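Long-range contacts in phage tail sheath protein (Desulfitobacterium hafniense, PDB 3HXL), which probably forms, as many copies, the contractile outer sheath around the tail tube of a myovirus-type phage or prophage: residues A[48-53]-A[86-91]; A[117-122]-A[131-136]; A[310-315]-A[324-329]; A[403-408]-A[416-421]. One frame throughout, in Å; residues are numbered along the deposited sequence.

Contact 1: residues A[48-53]-A[86-91]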
# COMPACT_ATOMS: atom_id res chain seq x y z
N GLY A 48 -2.37 -14.18 6.03
CA GLY A 48 -2.24 -13.48 7.30
C GLY A 48 -0.84 -13.06 7.72
O GLY A 48 -0.52 -13.03 8.91
N LYS A 49 -0.01 -12.73 6.75
CA LYS A 49 1.35 -12.32 7.01
C LYS A 49 1.70 -11.26 5.97
O LYS A 49 1.60 -11.52 4.77
CB LYS A 49 2.29 -13.51 6.86
CG LYS A 49 3.65 -13.29 7.47
CD LYS A 49 3.54 -13.35 8.99
CE LYS A 49 3.17 -14.76 9.43
NZ LYS A 49 3.03 -14.86 10.91
N MSE A 50 2.11 -10.09 6.43
CA MSE A 50 2.44 -9.01 5.51
C MSE A 50 3.56 -9.38 4.54
O MSE A 50 4.64 -9.82 4.94
CB MSE A 50 2.84 -7.76 6.30
CG MSE A 50 2.63 -6.46 5.51
SE MSE A 50 0.76 -6.05 5.13
CE MSE A 50 0.23 -5.43 6.86
N ILE A 51 3.26 -9.19 3.26
CA ILE A 51 4.20 -9.48 2.18
C ILE A 51 4.67 -8.15 1.62
O ILE A 51 3.87 -7.27 1.32
CB ILE A 51 3.50 -10.27 1.06
CG1 ILE A 51 3.00 -11.60 1.63
CG2 ILE A 51 4.47 -10.52 -0.10
CD1 ILE A 51 2.16 -12.40 0.65
N THR A 52 5.98 -8.00 1.49
CA THR A 52 6.55 -6.76 0.99
C THR A 52 7.00 -6.97 -0.45
O THR A 52 7.76 -7.89 -0.74
CB THR A 52 7.73 -6.31 1.85
OG1 THR A 52 7.27 -6.05 3.18
CG2 THR A 52 8.35 -5.04 1.29
N ILE A 53 6.51 -6.12 -1.35
CA ILE A 53 6.87 -6.21 -2.75
C ILE A 53 7.34 -4.85 -3.24
O ILE A 53 6.63 -3.86 -3.12
CB ILE A 53 5.66 -6.65 -3.60
CG1 ILE A 53 5.14 -7.99 -3.10
CG2 ILE A 53 6.06 -6.73 -5.08
CD1 ILE A 53 3.91 -8.49 -3.81
N LEU A 86 2.68 -3.23 0.66
CA LEU A 86 2.59 -4.11 1.80
C LEU A 86 1.27 -4.84 1.54
O LEU A 86 0.18 -4.28 1.70
CB LEU A 86 2.54 -3.30 3.11
CG LEU A 86 3.76 -2.41 3.36
CD1 LEU A 86 3.60 -1.69 4.70
CD2 LEU A 86 5.04 -3.24 3.36
N LEU A 87 1.40 -6.09 1.09
CA LEU A 87 0.27 -6.93 0.74
C LEU A 87 -0.10 -7.92 1.84
O LEU A 87 0.77 -8.55 2.44
CB LEU A 87 0.60 -7.71 -0.54
CG LEU A 87 -0.40 -8.75 -1.04
CD1 LEU A 87 -1.70 -8.08 -1.45
CD2 LEU A 87 0.22 -9.50 -2.22
N TYR A 88 -1.40 -8.06 2.08
CA TYR A 88 -1.88 -8.97 3.10
C TYR A 88 -2.95 -9.88 2.51
O TYR A 88 -3.98 -9.40 2.04
CB TYR A 88 -2.47 -8.15 4.25
CG TYR A 88 -2.80 -8.95 5.49
CD1 TYR A 88 -1.84 -9.18 6.48
CD2 TYR A 88 -4.09 -9.44 5.70
CE1 TYR A 88 -2.16 -9.87 7.65
CE2 TYR A 88 -4.42 -10.13 6.86
CZ TYR A 88 -3.45 -10.34 7.83
OH TYR A 88 -3.78 -11.00 8.99
N ARG A 89 -2.70 -11.18 2.49
CA ARG A 89 -3.69 -12.11 1.95
C ARG A 89 -4.67 -12.45 3.08
O ARG A 89 -4.29 -13.04 4.08
CB ARG A 89 -3.04 -13.38 1.42
CG ARG A 89 -4.06 -14.31 0.78
CD ARG A 89 -3.51 -15.69 0.47
NE ARG A 89 -4.55 -16.52 -0.11
CZ ARG A 89 -4.41 -17.80 -0.43
NH1 ARG A 89 -3.25 -18.42 -0.23
NH2 ARG A 89 -5.43 -18.47 -0.96
N LEU A 90 -5.93 -12.08 2.88
CA LEU A 90 -6.99 -12.27 3.87
C LEU A 90 -7.52 -13.68 4.06
O LEU A 90 -8.13 -13.98 5.09
CB LEU A 90 -8.16 -11.37 3.50
CG LEU A 90 -7.94 -9.85 3.45
CD1 LEU A 90 -8.96 -9.23 2.54
CD2 LEU A 90 -8.01 -9.26 4.85
N ASN A 91 -7.31 -14.55 3.07
CA ASN A 91 -7.82 -15.92 3.13
C ASN A 91 -6.73 -16.98 3.03
O ASN A 91 -5.79 -16.85 2.25
CB ASN A 91 -8.82 -16.11 1.99
CG ASN A 91 -8.18 -15.92 0.62
OD1 ASN A 91 -7.41 -14.98 0.41
ND2 ASN A 91 -8.50 -16.80 -0.31
O HOH W 1 -2.18 -11.08 11.24
O HOH W 2 -0.35 -12.49 3.73
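Strands 51-53 and 86-89 run antiparallel at 141°, and Ile51 and Leu87 form a hydrogen-bonded pair. Ile51 N gives its hydrogen to Leu87 O at 2.7 Å, and Leu87 N returns one to Ile51 O at the same length. Before the strand, the chain of 48-50 stays close to its partner: Gly48 N bonds almost straight to Arg89 O at 3.0 Å. Selenomethionine Met50 is bent at chi2 and chi3. The bends lay its SE across Leu86, 3.8 Å from Leu86 CB, and also against Tyr88 CB. The Tyr88 ring reaches back along the loop, with CG anti to the backbone N (chi1 -170°). Its CZ comes within 3.4 Å of Gly48 CA, and its OH shares water 1 with Gly48 O, the latter link weak. Beside Ile51 and Leu87, Ile53 CD1 lies alongside Leu87 CD2 at 4.1 Å. Leu63 of helix 60-63 covers these three side chains. Met50 and Leu86 meet Phe198 instead. Strand 84-89 also pairs with strand 35-40, in parallel. The contact is therefore an antiparallel edge pairing in a mixed sheet with helices packed against it, an alpha/beta arrangement.

Contact 2: residues A[117-122]-A[131-136]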
# COMPACT_ATOMS: atom_id res chain seq x y z
N ILE A 117 -2.01 -27.49 -10.51
CA ILE A 117 -0.80 -28.29 -10.35
C ILE A 117 -1.10 -29.73 -10.72
O ILE A 117 -2.17 -30.26 -10.40
CB ILE A 117 -0.30 -28.24 -8.89
CG1 ILE A 117 -0.19 -26.78 -8.43
CG2 ILE A 117 1.06 -28.92 -8.79
CD1 ILE A 117 0.22 -26.62 -6.98
N THR A 118 -0.16 -30.37 -11.40
CA THR A 118 -0.33 -31.76 -11.80
C THR A 118 0.96 -32.54 -11.54
O THR A 118 2.05 -32.08 -11.87
CB THR A 118 -0.69 -31.89 -13.29
OG1 THR A 118 -1.95 -31.25 -13.53
CG2 THR A 118 -0.81 -33.36 -13.69
N LEU A 119 0.80 -33.72 -10.94
CA LEU A 119 1.94 -34.58 -10.63
C LEU A 119 2.19 -35.58 -11.75
O LEU A 119 1.25 -36.14 -12.31
CB LEU A 119 1.67 -35.34 -9.33
CG LEU A 119 2.65 -36.47 -9.01
CD1 LEU A 119 4.00 -35.90 -8.65
CD2 LEU A 119 2.10 -37.32 -7.88
N VAL A 120 3.46 -35.78 -12.08
CA VAL A 120 3.86 -36.72 -13.11
C VAL A 120 5.00 -37.58 -12.56
O VAL A 120 6.03 -37.05 -12.12
CB VAL A 120 4.33 -35.99 -14.39
CG1 VAL A 120 4.85 -37.00 -15.41
CG2 VAL A 120 3.18 -35.19 -14.99
N ILE A 121 4.80 -38.89 -12.57
CA ILE A 121 5.80 -39.84 -12.08
C ILE A 121 6.06 -40.89 -13.16
O ILE A 121 5.18 -41.69 -13.48
CB ILE A 121 5.32 -40.55 -10.79
CG1 ILE A 121 5.03 -39.51 -9.70
CG2 ILE A 121 6.38 -41.52 -10.28
CD1 ILE A 121 4.44 -40.11 -8.43
N GLN A 122 7.26 -40.86 -13.72
CA GLN A 122 7.63 -41.79 -14.77
C GLN A 122 8.97 -42.43 -14.47
O GLN A 122 9.89 -41.78 -13.95
CB GLN A 122 7.70 -41.05 -16.12
CG GLN A 122 6.36 -40.49 -16.58
CD GLN A 122 5.43 -41.55 -17.15
OE1 GLN A 122 5.67 -42.07 -18.24
NE2 GLN A 122 4.38 -41.89 -16.40
N PHE A 131 12.85 -42.96 -10.42
CA PHE A 131 11.67 -42.33 -11.00
C PHE A 131 11.90 -40.84 -11.19
O PHE A 131 12.65 -40.22 -10.44
CB PHE A 131 10.44 -42.51 -10.10
CG PHE A 131 10.08 -43.94 -9.82
CD1 PHE A 131 10.82 -44.70 -8.92
CD2 PHE A 131 8.97 -44.52 -10.44
CE1 PHE A 131 10.47 -46.01 -8.64
CE2 PHE A 131 8.61 -45.84 -10.17
CZ PHE A 131 9.36 -46.58 -9.27
N ASP A 132 11.27 -40.28 -12.22
CA ASP A 132 11.38 -38.85 -12.47
C ASP A 132 10.07 -38.24 -12.00
O ASP A 132 9.03 -38.41 -12.64
CB ASP A 132 11.59 -38.56 -13.96
CG ASP A 132 12.98 -38.94 -14.44
OD1 ASP A 132 13.96 -38.66 -13.72
OD2 ASP A 132 13.09 -39.51 -15.54
N VAL A 133 10.11 -37.55 -10.86
CA VAL A 133 8.91 -36.92 -10.31
C VAL A 133 8.89 -35.45 -10.71
O VAL A 133 9.71 -34.65 -10.25
CB VAL A 133 8.86 -37.04 -8.77
CG1 VAL A 133 7.55 -36.47 -8.25
CG2 VAL A 133 9.02 -38.49 -8.37
N SER A 134 7.96 -35.10 -11.58
CA SER A 134 7.86 -33.73 -12.04
C SER A 134 6.60 -33.03 -11.55
O SER A 134 5.54 -33.65 -11.41
CB SER A 134 7.92 -33.70 -13.57
OG SER A 134 9.17 -34.20 -14.02
N THR A 135 6.73 -31.74 -11.28
CA THR A 135 5.61 -30.93 -10.82
C THR A 135 5.26 -29.98 -11.95
O THR A 135 6.09 -29.17 -12.38
CB THR A 135 5.99 -30.12 -9.56
OG1 THR A 135 6.45 -31.01 -8.54
CG2 THR A 135 4.79 -29.34 -9.04
N LEU A 136 4.03 -30.09 -12.45
CA LEU A 136 3.57 -29.25 -13.53
C LEU A 136 2.55 -28.23 -13.06
O LEU A 136 1.71 -28.51 -12.20
CB LEU A 136 2.94 -30.09 -14.64
CG LEU A 136 3.86 -30.79 -15.65
CD1 LEU A 136 4.82 -31.71 -14.95
CD2 LEU A 136 3.00 -31.56 -16.65
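Leu136 and Thr118, Ser134 and Val120, and Asp132 and Gln122 are the three hydrogen-bonded pairs of this antiparallel ladder. Each pair exchanges two backbone bonds, six in all. The shortest runs from Asp132 N to Gln122 O at 2.7 Å. The longest runs from Gln122 N to Asp132 O at 3.2 Å. CA-H...O contacts lie between them, the shortest from Ile117 CA to Leu136 O at 3.1 Å.

The two segments form a beta hairpin, and it makes the two central strands of a four-stranded antiparallel sheet in the beta-sandwich domain. Strand 140-147 flanks one side and strand 170-174 the other.

Apolar contacts divide between the faces. On the face of Leu119, Ile121, Val133 and Thr135, Leu119 CD1 crosses to Val133 CG1 at 3.6 Å. Leu119 CG is anti to its backbone nitrogen (chi1 169°), which brings this methyl nearer the partner strand. Ile117 CG2 lies alongside Thr135 CG2 at 3.8 Å, while Ile121 CG2 meets Phe131 CD2 at 4.0 Å. Strands 103-107 and 159-162 pack on this side. On the other face, Val120 CG2 sits against Leu136 CD1 at 3.8 Å.

Polar side chains of that second face turn to neighbours. Ser134 OG bonds Glu141 of the next strand. Asp132 OD1 takes bonds from both Thr146 and Asn124; two donors thus grip this one oxygen.

Contact 3: residues A[310-315]-A[324-329]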
# COMPACT_ATOMS: atom_id res chain seq x y z
N GLY A 310 -17.28 15.73 -2.43
CA GLY A 310 -16.00 15.23 -1.94
C GLY A 310 -15.53 13.95 -2.61
O GLY A 310 -14.80 13.16 -2.00
N GLU A 311 -15.92 13.76 -3.86
CA GLU A 311 -15.56 12.56 -4.59
C GLU A 311 -14.35 12.69 -5.52
O GLU A 311 -14.18 13.68 -6.23
CB GLU A 311 -16.77 12.08 -5.38
CG GLU A 311 -17.98 11.86 -4.49
CD GLU A 311 -19.05 11.03 -5.17
OE1 GLU A 311 -19.95 11.62 -5.81
OE2 GLU A 311 -18.98 9.79 -5.05
N PHE A 312 -13.52 11.64 -5.51
CA PHE A 312 -12.33 11.54 -6.35
C PHE A 312 -12.84 10.79 -7.59
O PHE A 312 -13.29 9.65 -7.49
CB PHE A 312 -11.26 10.73 -5.60
CG PHE A 312 -9.92 10.69 -6.30
CD1 PHE A 312 -9.74 9.93 -7.45
CD2 PHE A 312 -8.83 11.41 -5.79
CE1 PHE A 312 -8.50 9.89 -8.10
CE2 PHE A 312 -7.59 11.38 -6.43
CZ PHE A 312 -7.43 10.62 -7.59
N LEU A 313 -12.79 11.44 -8.75
CA LEU A 313 -13.29 10.82 -9.97
C LEU A 313 -12.43 11.10 -11.20
O LEU A 313 -11.69 12.09 -11.24
CB LEU A 313 -14.72 11.32 -10.24
CG LEU A 313 -14.81 12.83 -10.49
CD1 LEU A 313 -14.93 13.09 -11.99
CD2 LEU A 313 -16.03 13.39 -9.77
N PHE A 314 -12.56 10.23 -12.20
CA PHE A 314 -11.82 10.35 -13.45
C PHE A 314 -12.73 10.92 -14.53
O PHE A 314 -13.93 10.66 -14.55
CB PHE A 314 -11.32 8.98 -13.89
CG PHE A 314 -10.42 8.32 -12.90
CD1 PHE A 314 -9.07 8.69 -12.82
CD2 PHE A 314 -10.91 7.36 -12.02
CE1 PHE A 314 -8.24 8.11 -11.87
CE2 PHE A 314 -10.08 6.78 -11.06
CZ PHE A 314 -8.74 7.15 -10.99
N THR A 315 -12.13 11.71 -15.42
CA THR A 315 -12.86 12.30 -16.53
C THR A 315 -12.08 11.99 -17.81
O THR A 315 -10.85 12.12 -17.84
CB THR A 315 -12.98 13.84 -16.36
OG1 THR A 315 -13.71 14.13 -15.15
CG2 THR A 315 -13.71 14.46 -17.55
N GLU A 324 -10.01 14.31 -12.13
CA GLU A 324 -10.70 15.59 -12.21
C GLU A 324 -10.09 16.55 -11.20
O GLU A 324 -9.65 17.65 -11.56
CB GLU A 324 -12.20 15.41 -11.93
CG GLU A 324 -13.04 16.69 -12.01
CD GLU A 324 -13.06 17.32 -13.40
OE1 GLU A 324 -13.08 16.58 -14.41
OE2 GLU A 324 -13.07 18.57 -13.48
N GLN A 325 -10.09 16.13 -9.94
CA GLN A 325 -9.51 16.91 -8.85
C GLN A 325 -8.97 15.93 -7.82
O GLN A 325 -9.64 14.97 -7.46
CB GLN A 325 -10.55 17.83 -8.21
CG GLN A 325 -10.83 19.09 -9.02
CD GLN A 325 -11.57 20.15 -8.24
OE1 GLN A 325 -11.47 20.23 -7.02
NE2 GLN A 325 -12.30 21.00 -8.95
N ASP A 326 -7.74 16.18 -7.38
CA ASP A 326 -7.06 15.34 -6.40
C ASP A 326 -7.55 15.76 -5.02
O ASP A 326 -6.86 16.49 -4.30
CB ASP A 326 -5.54 15.54 -6.55
CG ASP A 326 -4.72 14.64 -5.64
OD1 ASP A 326 -5.29 13.70 -5.04
OD2 ASP A 326 -3.50 14.88 -5.54
N ILE A 327 -8.74 15.30 -4.65
CA ILE A 327 -9.32 15.66 -3.36
C ILE A 327 -9.75 14.47 -2.53
O ILE A 327 -9.93 13.36 -3.04
CB ILE A 327 -10.57 16.55 -3.55
CG1 ILE A 327 -11.61 15.81 -4.41
CG2 ILE A 327 -10.19 17.87 -4.19
CD1 ILE A 327 -12.97 16.51 -4.47
N ASN A 328 -9.89 14.71 -1.22
CA ASN A 328 -10.33 13.68 -0.30
C ASN A 328 -11.80 13.96 0.03
O ASN A 328 -12.39 14.89 -0.53
CB ASN A 328 -9.46 13.66 0.97
CG ASN A 328 -9.37 15.01 1.65
OD1 ASN A 328 -10.37 15.56 2.12
ND2 ASN A 328 -8.16 15.55 1.73
N THR A 329 -12.40 13.17 0.91
CA THR A 329 -13.82 13.32 1.23
C THR A 329 -14.25 14.47 2.13
O THR A 329 -15.45 14.66 2.36
CB THR A 329 -14.38 12.05 1.87
OG1 THR A 329 -13.71 11.81 3.10
CG2 THR A 329 -14.18 10.86 0.95
O HOH W 3 -12.12 11.78 -2.26
O HOH W 4 -12.22 14.36 -8.24
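Glu324 OE1 accepts from Thr315 OG1 at 2.6 Å through its anti lone pair. Glu324 bends at chi2 (63°), and this turns its carboxylate back to the threonine. Glu324 N gives a nearly straight bond of 2.9 Å to Leu313 O, and Glu324 CB lies alongside Leu313 CD1 at 3.6 Å. The Phe312 ring points its edge at two oxygens. Ile327 O is 3.5 Å from Phe312 CD2, and Asp326 OD1 is 3.6 Å from Phe312 CE2. The Asp326 carboxylate stands nearly perpendicular to the ring, at 84°. Ile327 CD1 touches Glu311 O at 3.5 Å.

Segment 310-315 leads into the first strand of hairpin 314-317/320-323 of the subtilisin-like domain, and 324-329 leaves its second. Gly310 closes helix 300-308 with a Schellman motif, and Asp326 centres an inverse gamma turn. Waters bridge where the chains part: water 3 joins Gly310 O to Ile327 O, while water 4 joins Glu311 O, Leu313 N and Gln325 O.

Farther out, Asp326 OD2 forms a salt bridge with Arg348 and accepts from Leu283 N; OD1 accepts from Asn344. These bonds hold the carboxylate at the ring edge. Phe312 also packs on Ile247 of strand 246-255 and Val270 of helix 263-276.

Contact 4: residues A[403-408]-A[416-421]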
# COMPACT_ATOMS: atom_id res chain seq x y z
N THR A 403 10.25 35.21 11.08
CA THR A 403 9.03 35.52 11.81
C THR A 403 7.95 34.44 11.78
O THR A 403 7.03 34.46 12.59
CB THR A 403 8.41 36.83 11.30
OG1 THR A 403 7.16 37.07 11.96
CG2 THR A 403 8.17 36.75 9.80
N ASP A 404 8.08 33.50 10.86
CA ASP A 404 7.08 32.45 10.71
C ASP A 404 7.22 31.22 11.61
O ASP A 404 6.48 30.25 11.44
CB ASP A 404 7.01 32.02 9.24
CG ASP A 404 6.44 33.11 8.36
OD1 ASP A 404 6.43 32.95 7.12
OD2 ASP A 404 5.98 34.14 8.91
N LEU A 405 8.14 31.26 12.56
CA LEU A 405 8.33 30.13 13.46
C LEU A 405 9.02 30.54 14.76
O LEU A 405 10.07 31.18 14.74
CB LEU A 405 9.14 29.04 12.76
CG LEU A 405 9.15 27.63 13.36
CD1 LEU A 405 9.47 26.63 12.27
CD2 LEU A 405 10.16 27.53 14.50
N THR A 406 8.41 30.17 15.88
CA THR A 406 8.94 30.51 17.20
C THR A 406 8.87 29.30 18.13
O THR A 406 8.15 28.34 17.86
CB THR A 406 8.15 31.67 17.83
OG1 THR A 406 6.77 31.30 17.96
CG2 THR A 406 8.26 32.92 16.97
N VAL A 407 9.62 29.36 19.23
CA VAL A 407 9.66 28.28 20.21
C VAL A 407 9.67 28.83 21.63
O VAL A 407 10.62 29.51 22.03
CB VAL A 407 10.92 27.40 20.02
CG1 VAL A 407 10.98 26.34 21.11
CG2 VAL A 407 10.89 26.74 18.65
N GLN A 408 8.62 28.54 22.39
CA GLN A 408 8.51 29.00 23.78
C GLN A 408 8.45 27.82 24.75
O GLN A 408 8.18 26.69 24.35
CB GLN A 408 7.25 29.86 23.97
CG GLN A 408 7.33 31.27 23.39
CD GLN A 408 6.81 31.36 21.97
OE1 GLN A 408 6.84 32.44 21.36
NE2 GLN A 408 6.32 30.24 21.43
N VAL A 416 7.94 21.97 25.63
CA VAL A 416 8.36 22.92 24.61
C VAL A 416 7.25 23.10 23.58
O VAL A 416 6.70 22.13 23.07
CB VAL A 416 9.63 22.44 23.89
CG1 VAL A 416 10.06 23.46 22.84
CG2 VAL A 416 10.75 22.22 24.90
N TYR A 417 6.92 24.35 23.28
CA TYR A 417 5.88 24.66 22.31
C TYR A 417 6.46 25.38 21.10
O TYR A 417 7.22 26.33 21.22
CB TYR A 417 4.80 25.52 22.97
CG TYR A 417 3.90 24.74 23.91
CD1 TYR A 417 2.83 23.99 23.43
CD2 TYR A 417 4.14 24.74 25.29
CE1 TYR A 417 2.02 23.24 24.28
CE2 TYR A 417 3.33 23.99 26.16
CZ TYR A 417 2.28 23.25 25.65
OH TYR A 417 1.48 22.51 26.49
N ILE A 418 6.09 24.90 19.92
CA ILE A 418 6.56 25.49 18.67
C ILE A 418 5.36 25.96 17.85
O ILE A 418 4.42 25.20 17.63
CB ILE A 418 7.34 24.47 17.84
CG1 ILE A 418 8.44 23.85 18.69
CG2 ILE A 418 7.93 25.16 16.61
CD1 ILE A 418 9.18 22.74 18.00
N GLU A 419 5.41 27.21 17.42
CA GLU A 419 4.33 27.78 16.61
C GLU A 419 4.91 28.23 15.28
O GLU A 419 5.95 28.89 15.24
CB GLU A 419 3.69 28.97 17.32
CG GLU A 419 2.86 28.61 18.55
CD GLU A 419 2.10 29.80 19.11
OE1 GLU A 419 2.75 30.77 19.56
OE2 GLU A 419 0.86 29.77 19.10
N ALA A 420 4.24 27.88 14.18
CA ALA A 420 4.72 28.27 12.87
C ALA A 420 3.58 28.49 11.88
O ALA A 420 2.45 28.08 12.12
CB ALA A 420 5.66 27.20 12.33
N TYR A 421 3.90 29.15 10.78
CA TYR A 421 2.93 29.38 9.72
C TYR A 421 3.50 28.77 8.47
O TYR A 421 4.62 29.06 8.07
CB TYR A 421 2.68 30.87 9.49
CG TYR A 421 1.71 31.46 10.47
CD1 TYR A 421 0.43 30.93 10.63
CD2 TYR A 421 2.07 32.56 11.26
CE1 TYR A 421 -0.47 31.47 11.54
CE2 TYR A 421 1.18 33.11 12.17
CZ TYR A 421 -0.09 32.56 12.30
OH TYR A 421 -0.97 33.10 13.21
O HOH W 5 4.75 31.01 6.32
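Leu405 and Ala420 are a non-hydrogen-bonded antiparallel pair with side chains on one face: Leu405 CG rests on Ala420 CB at 3.7 Å. The first torsion of Leu405 (chi1 -164°) puts CG anti to the backbone nitrogen. From there its CD2 reaches diagonally to Ile418 CG2 at 3.9 Å. Val407 points the same way as Ile418 and lies beside it, with Val407 CG2 3.8 Å from Ile418 CG1. Its other methyl is directed at Val416: Val407 CG1 and Val416 CG1 are only 3.5 Å apart, tighter than a usual methyl contact.

The opposite face is more polar. Thr406 OG1 approaches Glu419 CB at 3.9 Å. Gln408 bends at chi2 and sets its amide about at a right angle to the Glu419 side chain, yet its NE2 stays 4.1 Å from Glu419 OE1. Glu419 OE2 instead bonds Tyr432 OH.

Five backbone bonds hold the register, from Tyr421 N to Asp404 O at one end to the mutual Gln408-Tyr417 pair at the other. The hairpin forms two strands of a three-stranded antiparallel sheet, with strand 431-438 on the far side of 415-422. Helix 373-392 covers the apolar face, where Cys383 and Ile384 touch Leu405 and Leu379 touches Ile418.

In the fold
The four contacts follow one another along the chain without nesting, each in a different region of the protein. The centre of contact 1, in the mixed sheet, is about 10 Å from the centre of the chain, the nearest of the four. Strands 202-204, 232-236 and 246-255 of the subtilisin-like domain share that sheet, and contact 3 packs against strand 246-255, with its centre about 28 Å from that of contact 1. Contacts 2 and 4 are hairpins in separate antiparallel sheets on opposite sides of the chain's centre, their centres about 70 Å apart. None of the four touches another. The protein is thus elongated and multidomain, consistent with a sheath subunit whose domains play different parts.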